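Local structure of bifunctional cytochrome P450/NADPH--P450 reductase (Deinococcus aerius, 7F3H) at residues Asp316-Ile321 and Glu414-Leu419; Ala129-Trp134 and Leu423-Leu428; Asp220-Glu225 and Asp235-Met240. The protein is a self-sufficient cytochrome P450 hydroxylase whose heme domain probably receives electrons from NADPH through a reductase fused to it in the same chain. One frame throughout, in Å; residues are numbered along the deposited sequence.

Contact 1 of 3, residues Asp316-Ile321 and Glu414-Leu419; sequences DVIPRI and EAKLAL
Ile318 and Lys416 mark the nearest backbone approach, with CA atoms 6.3 Å apart, where the axes of 317-321 and 414-419 pass at 9.8 Å and their N-to-C directions differ by 123°. These are the K and L helices of the cytochrome P450 fold: K carries the family's ExxR motif, and L follows the loop that bears the heme-ligating cysteine. The CG2 methyl of Ile318 carries the contact on the K-helix side. Because chi1 (-78°) sets CG1 beside the backbone N, CG2 stands anti to that N and reaches over the backbone of the L helix, 3.9 Å from Lys416 CA. The same methyl lies 4.3 Å from Leu419 CB. Pro319 and Lys416 cross at about a right angle. The extended chain of the lysine passes the proline ring, CD lying 4.0 Å from Pro319 CG, while CE and NZ run on past CG and CB. Cut back to an alanine here, the chain would lose CD, CE and NZ, which would probably leave a gap beside Pro319 CG and CB. On the K helix, Arg320 grips Asp316 side-on, NE to OD1 at 2.9 Å and NH2 to OD2 at 2.7 Å, each oxygen met on its syn side but from some 30° out of the carboxylate plane. Arg320 NH1 also forms a salt bridge with Asp380, and Glu296 of the J helix accepts from the backbone N-H of Asp316, Val317 and Ile318. The chemistry is divided: polar bonds hold the start of the K helix, whereas the two segments meet by apolar packing, the lysine giving mainly methylenes.

Contact 2 of 3, residues Ala129-Trp134 and Leu423-Leu428; sequences ALVGKW and LQKFAL
Phe426 brings CE2 and CZ up to the CB of Trp134, which lies obliquely to the ring, with CE2 3.3 Å from that carbon. It is the first residue to leave the L helix of the P450 fold and enter strand 426-429, and its partner lies on the D helix, 113-137. Helix D packs on the point where the chain changes from helix to sheet. The phenyl ring is not stacked on the indole: the planes are inclined at 42° and the six-membered rings have centroids 6.0 Å apart, an oblique pairing. Phe426 CD2 comes in near the plane of the indole, at its edge, 3.7 Å from Trp134 CE3. One turn earlier on helix D, Val131 supplies both backbone and side chain. Its carbonyl O sits at the edge of the phenyl ring, in the ring plane, 3.6 Å from Phe426 CZ. Its CG1, held anti to the backbone N (chi1 174°), packs 4.0 Å from Phe426 CE2 and also touches the CG methylene of Lys425. From CG the lysine chain bends, at chi2 and chi4, and leads away to put NZ in salt bridges with Glu135 and Glu455. Trp134 NE1 is hydrogen-bonded to Asp147 of helix 144-161, which ties down the indole's polar end, while Val453 of strand 450-455 touches both aromatic side chains. One face of each ring is covered from within its own segment: Leu130 CD1 lies over the rim of the indole, and Lys425 CB stands 3.8 Å above the Phe426 plane, over the ring centre.

Contact 3 of 3, residues Asp220-Glu225 and Asp235-Met240; sequences DEVIRE and DLLGLM
Leu237 reaches from the short H helix of the P450 fold (236-242) to the end part of the long G helix (199-227), meeting Val222 and Ile223. The bond to its CB is directed toward that helix, but CB itself makes no close contact there. CG continues the reach, set anti to the backbone N (chi1 174°), and the two methyls do the touching. CD1 packs 3.9 Å from Ile223 CG1. CD2 comes 3.7 Å from Val222 CG1 and also lies 4.2 Å from Ile223 CG1, so both methyls face the isoleucine methylene from one side. The leucine crosses both partners obliquely. Ile257 of helix 254-285 touches Leu237 and Ile223 alike, making the contact a corner of a three-helix apolar cluster. Polar bonds also hold the start of the H helix: the backbones of Leu236 and Leu237 bond to Ser159 and Gly160. Asp235 is its N-cap, and Arg226, close to the end of the G helix, forms a salt bridge with OD1. That same oxygen accepts the capping bond from Gly238 N, at 3.0 Å, the donor standing above the carboxylate, 57° out of its plane.

Overall arrangement
Contacts 1 and 2 share helix 408-425 and lie on the same side of the chain's centre, with centres about 15 Å apart. Lys416 and Leu419 serve contact 1; contact 2 is made at the helix's last residue, Lys425, and by Phe426, which opens strand 426-429, so the helix meets 317-329 and its end meets 113-137. Contact 3 lies apart, its centre about 30 Å from that of contact 1 and 32 Å from that of contact 2. Helix 254-285 connects the two regions, touching residues of both contact 1 and contact 3. None of the three is at the iron: the heme lies about 11 Å from the side chain of Lys416 and about 13 Å from that of Leu237.

Contact 1 of 3, residues Asp316-Ile321 and Glu414-Leu419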
loop_
_atom_site.group_PDB
_atom_site.type_symbol
_atom_site.label_atom_id
_atom_site.label_comp_id
_atom_site.label_asym_id
_atom_site.label_seq_id
_atom_site.Cartn_x
_atom_site.Cartn_y
_atom_site.Cartn_z
ATOM N N ASP A 316 18.356 -6.120 -10.321
ATOM C CA ASP A 316 18.365 -7.260 -9.399
ATOM C C ASP A 316 18.406 -6.841 -7.929
ATOM O O ASP A 316 17.575 -7.289 -7.119
ATOM C CB ASP A 316 19.558 -8.181 -9.655
ATOM C CG ASP A 316 19.774 -9.126 -8.519
ATOM O OD1 ASP A 316 18.799 -9.812 -8.126
ATOM O OD2 ASP A 316 20.872 -9.136 -7.963
ATOM N N VAL A 317 19.378 -5.986 -7.581
ATOM C CA VAL A 317 19.510 -5.522 -6.205
ATOM C C VAL A 317 18.264 -4.739 -5.777
ATOM O O VAL A 317 17.666 -5.015 -4.732
ATOM C CB VAL A 317 20.782 -4.659 -6.065
ATOM C CG1 VAL A 317 20.835 -3.961 -4.700
ATOM C CG2 VAL A 317 22.026 -5.506 -6.301
ATOM N N ILE A 318 17.845 -3.762 -6.590
ATOM C CA ILE A 318 16.747 -2.864 -6.198
ATOM C C ILE A 318 15.429 -3.622 -5.994
ATOM O O ILE A 318 14.761 -3.390 -4.973
ATOM C CB ILE A 318 16.641 -1.709 -7.195
ATOM C CG1 ILE A 318 17.735 -0.668 -6.906
ATOM C CG2 ILE A 318 15.274 -1.082 -7.206
ATOM C CD1 ILE A 318 17.734 0.507 -7.882
ATOM N N PRO A 319 14.994 -4.513 -6.909
ATOM C CA PRO A 319 13.847 -5.374 -6.593
ATOM C C PRO A 319 13.981 -6.124 -5.272
ATOM O O PRO A 319 13.010 -6.218 -4.513
ATOM C CB PRO A 319 13.807 -6.345 -7.786
ATOM C CG PRO A 319 14.444 -5.624 -8.890
ATOM C CD PRO A 319 15.501 -4.770 -8.275
ATOM N N ARG A 320 15.144 -6.713 -4.981
ATOM C CA ARG A 320 15.231 -7.497 -3.750
ATOM C C ARG A 320 15.203 -6.596 -2.519
ATOM O O ARG A 320 14.609 -6.957 -1.487
ATOM C CB ARG A 320 16.477 -8.357 -3.804
ATOM C CG ARG A 320 16.332 -9.536 -4.777
ATOM C CD ARG A 320 17.517 -10.496 -4.677
ATOM N NE ARG A 320 18.735 -9.952 -5.267
ATOM C CZ ARG A 320 19.898 -9.782 -4.628
ATOM N NH1 ARG A 320 20.027 -10.101 -3.333
ATOM N NH2 ARG A 320 20.948 -9.296 -5.295
ATOM N N ILE A 321 15.761 -5.393 -2.643
ATOM C CA ILE A 321 15.611 -4.382 -1.600
ATOM C C ILE A 321 14.145 -4.151 -1.305
ATOM O O ILE A 321 13.736 -4.094 -0.141
ATOM C CB ILE A 321 16.272 -3.056 -2.024
ATOM C CG1 ILE A 321 17.788 -3.139 -1.899
ATOM C CG2 ILE A 321 15.706 -1.904 -1.206
ATOM C CD1 ILE A 321 18.471 -2.019 -2.620
ATOM N N GLU A 414 6.860 1.168 -10.295
ATOM C CA GLU A 414 6.960 2.596 -10.070
ATOM C C GLU A 414 8.152 2.831 -9.132
ATOM O O GLU A 414 8.998 3.702 -9.359
ATOM C CB GLU A 414 5.792 3.122 -9.272
ATOM C CG GLU A 414 5.392 4.499 -9.752
ATOM C CD GLU A 414 4.565 5.364 -8.800
ATOM O OE1 GLU A 414 4.742 5.270 -7.569
ATOM O OE2 GLU A 414 3.286 5.377 -9.107
ATOM N N ALA A 415 8.203 2.033 -8.053
ATOM C CA ALA A 415 9.211 2.140 -6.990
ATOM C C ALA A 415 10.611 1.774 -7.479
ATOM O O ALA A 415 11.592 2.474 -7.171
ATOM C CB ALA A 415 8.812 1.227 -5.838
ATOM N N LYS A 416 10.737 0.662 -8.220
ATOM C CA LYS A 416 12.013 0.348 -8.844
ATOM C C LYS A 416 12.539 1.553 -9.620
ATOM O O LYS A 416 13.691 1.963 -9.436
ATOM C CB LYS A 416 11.861 -0.865 -9.763
ATOM C CG LYS A 416 11.622 -2.166 -9.060
ATOM C CD LYS A 416 11.403 -3.262 -10.074
ATOM C CE LYS A 416 10.564 -4.375 -9.475
ATOM N NZ LYS A 416 10.603 -5.680 -10.197
ATOM N N LEU A 417 11.685 2.160 -10.462
ATOM C CA LEU A 417 12.118 3.260 -11.330
ATOM C C LEU A 417 12.500 4.503 -10.539
ATOM O O LEU A 417 13.498 5.175 -10.847
ATOM C CB LEU A 417 11.011 3.608 -12.316
ATOM C CG LEU A 417 11.265 4.844 -13.161
ATOM C CD1 LEU A 417 12.530 4.697 -13.995
ATOM C CD2 LEU A 417 10.068 5.075 -14.047
ATOM N N ALA A 418 11.664 4.873 -9.574
ATOM C CA ALA A 418 11.955 6.022 -8.728
ATOM C C ALA A 418 13.311 5.851 -8.066
ATOM O O ALA A 418 14.143 6.767 -8.079
ATOM C CB ALA A 418 10.853 6.204 -7.678
ATOM N N LEU A 419 13.548 4.670 -7.487
ATOM C CA LEU A 419 14.794 4.429 -6.768
ATOM C C LEU A 419 15.983 4.488 -7.716
ATOM O O LEU A 419 17.015 5.095 -7.403
ATOM C CB LEU A 419 14.715 3.068 -6.067
ATOM C CG LEU A 419 14.020 3.092 -4.691
ATOM C CD1 LEU A 419 13.605 1.701 -4.123
ATOM C CD2 LEU A 419 14.907 3.829 -3.692
#

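Contact 2 of 3, residues Ala129-Trp134 and Leu423-Leu428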
loop_
_atom_site.group_PDB
_atom_site.type_symbol
_atom_site.label_atom_id
_atom_site.label_comp_id
_atom_site.label_asym_id
_atom_site.label_seq_id
_atom_site.Cartn_x
_atom_site.Cartn_y
_atom_site.Cartn_z
ATOM N N ALA A 129 10.248 14.439 -12.888
ATOM C CA ALA A 129 9.821 15.662 -12.210
ATOM C C ALA A 129 10.246 15.668 -10.743
ATOM O O ALA A 129 10.743 16.691 -10.240
ATOM C CB ALA A 129 8.315 15.838 -12.342
ATOM N N LEU A 130 10.118 14.520 -10.058
ATOM C CA LEU A 130 10.648 14.394 -8.699
ATOM C C LEU A 130 12.118 14.751 -8.677
ATOM O O LEU A 130 12.545 15.633 -7.928
ATOM C CB LEU A 130 10.463 12.965 -8.178
ATOM C CG LEU A 130 11.241 12.555 -6.915
ATOM C CD1 LEU A 130 10.545 12.979 -5.649
ATOM C CD2 LEU A 130 11.389 11.098 -6.890
ATOM N N VAL A 131 12.901 14.102 -9.544
ATOM C CA VAL A 131 14.339 14.353 -9.580
ATOM C C VAL A 131 14.605 15.835 -9.813
ATOM O O VAL A 131 15.454 16.450 -9.134
ATOM C CB VAL A 131 14.995 13.458 -10.650
ATOM C CG1 VAL A 131 16.484 13.783 -10.833
ATOM C CG2 VAL A 131 14.798 11.996 -10.292
ATOM N N GLY A 132 13.841 16.436 -10.741
ATOM C CA GLY A 132 13.974 17.865 -11.001
ATOM C C GLY A 132 13.815 18.704 -9.751
ATOM O O GLY A 132 14.649 19.562 -9.456
ATOM N N LYS A 133 12.760 18.432 -8.971
ATOM C CA LYS A 133 12.570 19.163 -7.724
ATOM C C LYS A 133 13.772 18.989 -6.806
ATOM O O LYS A 133 14.312 19.967 -6.280
ATOM C CB LYS A 133 11.294 18.705 -7.022
ATOM C CG LYS A 133 10.945 19.585 -5.820
ATOM C CD LYS A 133 9.675 19.100 -5.118
ATOM C CE LYS A 133 9.403 19.842 -3.818
ATOM N NZ LYS A 133 8.368 19.142 -3.021
ATOM N N TRP A 134 14.253 17.753 -6.658
ATOM C CA TRP A 134 15.354 17.542 -5.733
ATOM C C TRP A 134 16.616 18.200 -6.264
ATOM O O TRP A 134 17.367 18.809 -5.491
ATOM C CB TRP A 134 15.540 16.051 -5.474
ATOM C CG TRP A 134 14.434 15.434 -4.655
ATOM C CD1 TRP A 134 13.206 15.975 -4.373
ATOM C CD2 TRP A 134 14.445 14.134 -4.036
ATOM N NE1 TRP A 134 12.455 15.090 -3.612
ATOM C CE2 TRP A 134 13.192 13.956 -3.399
ATOM C CE3 TRP A 134 15.389 13.096 -3.971
ATOM C CZ2 TRP A 134 12.869 12.792 -2.704
ATOM C CZ3 TRP A 134 15.065 11.946 -3.286
ATOM C CH2 TRP A 134 13.818 11.800 -2.657
ATOM N N LEU A 423 18.891 7.261 -7.105
ATOM C CA LEU A 423 20.242 6.858 -6.768
ATOM C C LEU A 423 21.190 7.166 -7.913
ATOM O O LEU A 423 22.381 7.403 -7.676
ATOM C CB LEU A 423 20.276 5.379 -6.385
ATOM C CG LEU A 423 19.540 4.941 -5.099
ATOM C CD1 LEU A 423 19.782 3.469 -4.860
ATOM C CD2 LEU A 423 19.930 5.730 -3.848
ATOM N N GLN A 424 20.672 7.246 -9.144
ATOM C CA GLN A 424 21.505 7.738 -10.230
ATOM C C GLN A 424 21.987 9.156 -9.952
ATOM O O GLN A 424 23.180 9.451 -10.084
ATOM C CB GLN A 424 20.754 7.669 -11.561
ATOM C CG GLN A 424 21.684 8.024 -12.738
ATOM C CD GLN A 424 20.963 8.354 -14.030
ATOM O OE1 GLN A 424 19.734 8.562 -14.078
ATOM N NE2 GLN A 424 21.728 8.386 -15.101
ATOM N N LYS A 425 21.076 10.044 -9.529
ATOM C CA LYS A 425 21.465 11.451 -9.389
ATOM C C LYS A 425 22.065 11.796 -8.028
ATOM O O LYS A 425 22.978 12.612 -7.947
ATOM C CB LYS A 425 20.272 12.370 -9.649
ATOM C CG LYS A 425 20.619 13.726 -10.249
ATOM C CD LYS A 425 20.700 13.583 -11.760
ATOM C CE LYS A 425 20.781 14.938 -12.475
ATOM N NZ LYS A 425 21.826 15.921 -12.054
ATOM N N PHE A 426 21.574 11.207 -6.946
ATOM C CA PHE A 426 21.717 11.838 -5.632
ATOM C C PHE A 426 22.532 10.999 -4.660
ATOM O O PHE A 426 22.337 9.781 -4.555
ATOM C CB PHE A 426 20.324 12.144 -5.073
ATOM C CG PHE A 426 19.608 13.207 -5.865
ATOM C CD1 PHE A 426 20.268 14.392 -6.202
ATOM C CD2 PHE A 426 18.308 13.015 -6.313
ATOM C CE1 PHE A 426 19.627 15.376 -6.947
ATOM C CE2 PHE A 426 17.654 13.995 -7.044
ATOM C CZ PHE A 426 18.314 15.178 -7.368
ATOM N N ALA A 427 23.459 11.670 -3.974
ATOM C CA ALA A 427 24.028 11.212 -2.712
ATOM C C ALA A 427 23.050 11.531 -1.583
ATOM O O ALA A 427 22.718 12.703 -1.359
ATOM C CB ALA A 427 25.365 11.895 -2.449
ATOM N N LEU A 428 22.628 10.481 -0.865
ATOM C CA LEU A 428 21.697 10.572 0.252
ATOM C C LEU A 428 22.433 10.932 1.535
ATOM O O LEU A 428 23.589 10.531 1.742
ATOM C CB LEU A 428 20.981 9.231 0.444
ATOM C CG LEU A 428 20.120 8.656 -0.699
ATOM C CD1 LEU A 428 19.096 7.612 -0.173
ATOM C CD2 LEU A 428 19.404 9.769 -1.548
#

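Contact 3 of 3, residues Asp220-Glu225 and Asp235-Met240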
loop_
_atom_site.group_PDB
_atom_site.type_symbol
_atom_site.label_atom_id
_atom_site.label_comp_id
_atom_site.label_asym_id
_atom_site.label_seq_id
_atom_site.Cartn_x
_atom_site.Cartn_y
_atom_site.Cartn_z
ATOM N N ASP A 220 -16.084 12.306 -13.109
ATOM C CA ASP A 220 -17.248 12.248 -14.003
ATOM C C ASP A 220 -17.131 13.135 -15.243
ATOM O O ASP A 220 -17.474 12.733 -16.347
ATOM C CB ASP A 220 -18.490 12.680 -13.242
ATOM C CG ASP A 220 -18.965 11.628 -12.263
ATOM O OD1 ASP A 220 -18.532 10.461 -12.358
ATOM O OD2 ASP A 220 -19.789 12.004 -11.381
ATOM N N GLU A 221 -16.663 14.341 -15.048
ATOM C CA GLU A 221 -16.425 15.313 -16.081
ATOM C C GLU A 221 -15.376 14.794 -17.074
ATOM O O GLU A 221 -15.645 14.691 -18.286
ATOM C CB GLU A 221 -16.108 16.504 -15.171
ATOM C CG GLU A 221 -15.845 17.981 -15.251
ATOM C CD GLU A 221 -14.369 18.512 -15.560
ATOM O OE1 GLU A 221 -13.320 17.744 -15.353
ATOM O OE2 GLU A 221 -14.238 19.795 -15.897
ATOM N N VAL A 222 -14.250 14.311 -16.566
ATOM C CA VAL A 222 -13.261 13.674 -17.436
ATOM C C VAL A 222 -13.905 12.531 -18.223
ATOM O O VAL A 222 -13.671 12.374 -19.440
ATOM C CB VAL A 222 -12.052 13.179 -16.609
ATOM C CG1 VAL A 222 -11.197 12.081 -17.309
ATOM C CG2 VAL A 222 -11.270 14.356 -16.130
ATOM N N ILE A 223 -14.737 11.727 -17.565
ATOM C CA ILE A 223 -15.342 10.553 -18.218
ATOM C C ILE A 223 -16.302 10.948 -19.332
ATOM O O ILE A 223 -16.230 10.414 -20.444
ATOM C CB ILE A 223 -16.053 9.650 -17.182
ATOM C CG1 ILE A 223 -15.063 8.762 -16.472
ATOM C CG2 ILE A 223 -17.094 8.784 -17.859
ATOM C CD1 ILE A 223 -15.623 8.197 -15.150
ATOM N N ARG A 224 -17.205 11.901 -19.065
ATOM C CA ARG A 224 -18.247 12.174 -20.072
ATOM C C ARG A 224 -17.499 12.676 -21.316
ATOM O O ARG A 224 -18.014 12.705 -22.461
ATOM C CB ARG A 224 -19.189 13.317 -19.710
ATOM C CG ARG A 224 -18.923 14.757 -20.003
ATOM C CD ARG A 224 -19.978 15.326 -19.211
ATOM N NE ARG A 224 -19.515 15.427 -17.816
ATOM C CZ ARG A 224 -20.149 15.420 -16.674
ATOM N NH1 ARG A 224 -21.373 14.990 -16.529
ATOM N NH2 ARG A 224 -19.433 15.785 -15.615
ATOM N N GLU A 225 -16.286 13.172 -21.037
ATOM C CA GLU A 225 -15.897 14.271 -21.801
ATOM C C GLU A 225 -14.703 13.772 -22.575
ATOM O O GLU A 225 -14.338 14.472 -23.633
ATOM C CB GLU A 225 -15.825 15.330 -20.691
ATOM C CG GLU A 225 -15.741 16.822 -20.861
ATOM C CD GLU A 225 -16.830 17.287 -21.802
ATOM O OE1 GLU A 225 -17.752 16.618 -22.241
ATOM O OE2 GLU A 225 -17.078 18.414 -21.322
ATOM N N ASP A 235 -4.536 4.973 -21.556
ATOM C CA ASP A 235 -4.649 4.949 -20.101
ATOM C C ASP A 235 -5.688 3.917 -19.635
ATOM O O ASP A 235 -6.461 3.360 -20.426
ATOM C CB ASP A 235 -4.975 6.354 -19.580
ATOM C CG ASP A 235 -6.382 6.828 -19.958
ATOM O OD1 ASP A 235 -6.890 6.430 -21.020
ATOM O OD2 ASP A 235 -6.975 7.634 -19.209
ATOM N N LEU A 236 -5.721 3.708 -18.309
ATOM C CA LEU A 236 -6.647 2.738 -17.715
ATOM C C LEU A 236 -8.100 3.101 -17.977
ATOM O O LEU A 236 -8.918 2.216 -18.246
ATOM C CB LEU A 236 -6.419 2.634 -16.209
ATOM C CG LEU A 236 -5.305 1.700 -15.769
ATOM C CD1 LEU A 236 -5.111 1.859 -14.289
ATOM C CD2 LEU A 236 -5.650 0.285 -16.112
ATOM N N LEU A 237 -8.447 4.391 -17.863
ATOM C CA LEU A 237 -9.794 4.863 -18.203
ATOM C C LEU A 237 -10.192 4.490 -19.633
ATOM O O LEU A 237 -11.310 4.014 -19.870
ATOM C CB LEU A 237 -9.881 6.378 -18.005
ATOM C CG LEU A 237 -11.179 7.032 -18.460
ATOM C CD1 LEU A 237 -12.346 6.297 -17.851
ATOM C CD2 LEU A 237 -11.214 8.497 -18.080
ATOM N N GLY A 238 -9.320 4.765 -20.606
ATOM C CA GLY A 238 -9.617 4.393 -21.980
ATOM C C GLY A 238 -9.925 2.917 -22.138
ATOM O O GLY A 238 -10.770 2.528 -22.947
ATOM N N LEU A 239 -9.258 2.076 -21.350
ATOM C CA LEU A 239 -9.523 0.644 -21.375
ATOM C C LEU A 239 -10.868 0.331 -20.745
ATOM O O LEU A 239 -11.607 -0.528 -21.247
ATOM C CB LEU A 239 -8.385 -0.105 -20.668
ATOM C CG LEU A 239 -8.457 -1.638 -20.585
ATOM C CD1 LEU A 239 -7.083 -2.290 -20.647
ATOM C CD2 LEU A 239 -9.128 -2.051 -19.280
ATOM N N MET A 240 -11.205 1.007 -19.641
ATOM C CA MET A 240 -12.483 0.719 -19.002
ATOM C C MET A 240 -13.662 1.238 -19.814
ATOM O O MET A 240 -14.793 0.779 -19.600
ATOM C CB MET A 240 -12.518 1.319 -17.587
ATOM C CG MET A 240 -11.517 0.727 -16.601
ATOM S SD MET A 240 -11.780 1.173 -14.848
ATOM C CE MET A 240 -10.901 2.755 -14.848
#